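Local coordinates for Yop proteins translocation protein Q (Yersinia pseudotuberculosis, PDB 3UEP) that serves as a component of the Yop type III secretion machinery, here as the C-terminal fragment made from an internal translation start, at residues Val27-Leu32 and Ile46-Thr50. Residues are numbered along the deposited sequence; the frame is centred on the assembly and turned at random.
Sequences VGRQIL and IDLTT
Arg-29 reaches across to the strand at Ile-46 to Leu-48 in this FliN C-terminal (C-ring) domain, in which two copies of the chain intertwine. The contact closes the arm that leaves strand 20-27, passes through helix 34-39 and returns along strand 45-48.

Two hydrogen bonds, both donated by Arg-29 to backbone carbonyls, join the segments. Its amide N meets Leu-48 O at 2.9 Å. Its NH1 reaches Asp-47 O at 2.7 Å; this donor lies in the carbonyl plane, although the oxygen sits 23° off the guanidinium plane. A long, flexible arginine can thus grip two successive carbonyls, one with its backbone and one with its tip. With CG set between backbone N and carbonyl carbon (chi1 66°), the chain runs alongside residues 46-50 toward Ile-46, kinked at chi2 and chi3. Thr-49 OG1 lies over one face of the guanidinium and Leu-32 CD2, from the arginine's own segment, over the other, both near the rim. The carboxylate of Asp-47 is not in contact with NH1, but may add a mild electrostatic attraction.

Gly-28 suits the closest backbone approach, since a CB here would collide with Leu-48 CB. Separately, at its backbone angles (phi 87°, with psi nearly trans) a CB would be jammed against the carbonyl O of Val-27. Its CA comes within 3.2 Å of Leu-48 O.

Branched aliphatic residues fill the buried sides. Leu-32 CD1 meets Ile-46 CD1, and both residues pair with a strand of the second subunit in an antiparallel ladder that carries the sheet across the interface. Leu-48 also packs on Phe-25 of that subunit, while within the chain its CD1 touches Val-27 CG2 at 3.7 Å.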
# COMPACT_ATOMS: atom_id res chain seq x y z
N VAL A 27 0.24 -3.81 1.59
CA VAL A 27 0.45 -4.99 2.43
C VAL A 27 1.71 -4.84 3.27
O VAL A 27 2.65 -4.16 2.88
CB VAL A 27 0.59 -6.27 1.60
CG1 VAL A 27 -0.70 -6.56 0.89
CG2 VAL A 27 1.72 -6.11 0.59
N GLY A 28 1.73 -5.50 4.42
CA GLY A 28 2.97 -5.65 5.15
C GLY A 28 3.29 -4.52 6.09
O GLY A 28 2.54 -3.53 6.19
N ARG A 29 4.42 -4.69 6.79
CA ARG A 29 4.87 -3.79 7.85
C ARG A 29 4.89 -2.36 7.37
O ARG A 29 4.81 -2.08 6.17
CB ARG A 29 6.33 -4.09 8.22
CG ARG A 29 7.31 -3.76 7.08
CD ARG A 29 8.49 -4.70 7.05
NE ARG A 29 9.28 -4.56 8.26
CZ ARG A 29 10.29 -5.35 8.60
NH1 ARG A 29 10.65 -6.35 7.80
NH2 ARG A 29 10.94 -5.13 9.73
N GLN A 30 5.02 -1.45 8.31
CA GLN A 30 5.04 -0.05 7.97
C GLN A 30 6.26 0.63 8.57
O GLN A 30 6.39 1.85 8.48
CB GLN A 30 3.73 0.63 8.42
CG GLN A 30 2.44 -0.06 7.89
CD GLN A 30 1.17 0.68 8.31
OE1 GLN A 30 0.82 1.72 7.74
NE2 GLN A 30 0.47 0.15 9.32
N ILE A 31 7.17 -0.16 9.16
CA ILE A 31 8.37 0.43 9.78
C ILE A 31 9.70 -0.25 9.42
O ILE A 31 9.91 -1.42 9.73
CB ILE A 31 8.28 0.49 11.33
CG1 ILE A 31 7.07 1.31 11.79
CG2 ILE A 31 9.53 1.14 11.89
CD1 ILE A 31 7.21 2.81 11.54
N LEU A 32 10.58 0.49 8.76
CA LEU A 32 11.99 0.10 8.63
C LEU A 32 12.85 1.22 9.20
O LEU A 32 12.60 2.40 8.94
CB LEU A 32 12.36 -0.12 7.16
CG LEU A 32 11.65 -1.25 6.41
CD1 LEU A 32 12.11 -1.33 4.97
CD2 LEU A 32 11.89 -2.56 7.10
N ILE A 46 12.88 -8.48 1.72
CA ILE A 46 12.24 -7.92 2.89
C ILE A 46 11.10 -8.82 3.28
O ILE A 46 10.25 -9.17 2.46
CB ILE A 46 11.66 -6.52 2.64
CG1 ILE A 46 12.75 -5.55 2.21
CG2 ILE A 46 10.96 -6.00 3.90
CD1 ILE A 46 12.18 -4.14 1.86
N ASP A 47 11.11 -9.22 4.55
CA ASP A 47 9.99 -9.93 5.10
C ASP A 47 8.94 -8.88 5.45
O ASP A 47 9.25 -7.89 6.13
CB ASP A 47 10.45 -10.67 6.34
CG ASP A 47 9.34 -11.44 6.98
OD1 ASP A 47 8.66 -12.19 6.26
OD2 ASP A 47 9.14 -11.27 8.20
N LEU A 48 7.71 -9.07 4.97
CA LEU A 48 6.64 -8.10 5.18
C LEU A 48 5.90 -8.30 6.50
O LEU A 48 4.94 -7.59 6.80
CB LEU A 48 5.63 -8.15 4.02
CG LEU A 48 6.12 -7.71 2.64
CD1 LEU A 48 4.96 -7.63 1.67
CD2 LEU A 48 6.80 -6.36 2.72
N THR A 49 6.35 -9.28 7.29
CA THR A 49 5.75 -9.56 8.60
C THR A 49 4.27 -9.90 8.48
O THR A 49 3.46 -9.44 9.27
CB THR A 49 5.92 -8.37 9.57
OG1 THR A 49 7.23 -7.82 9.44
CG2 THR A 49 5.71 -8.81 11.01
N THR A 50 3.92 -10.70 7.48
CA THR A 50 2.54 -11.17 7.30
C THR A 50 2.54 -12.46 6.50
O THR A 50 3.45 -12.69 5.70
CB THR A 50 1.64 -10.12 6.58
OG1 THR A 50 2.27 -9.67 5.37
CG2 THR A 50 1.35 -8.92 7.48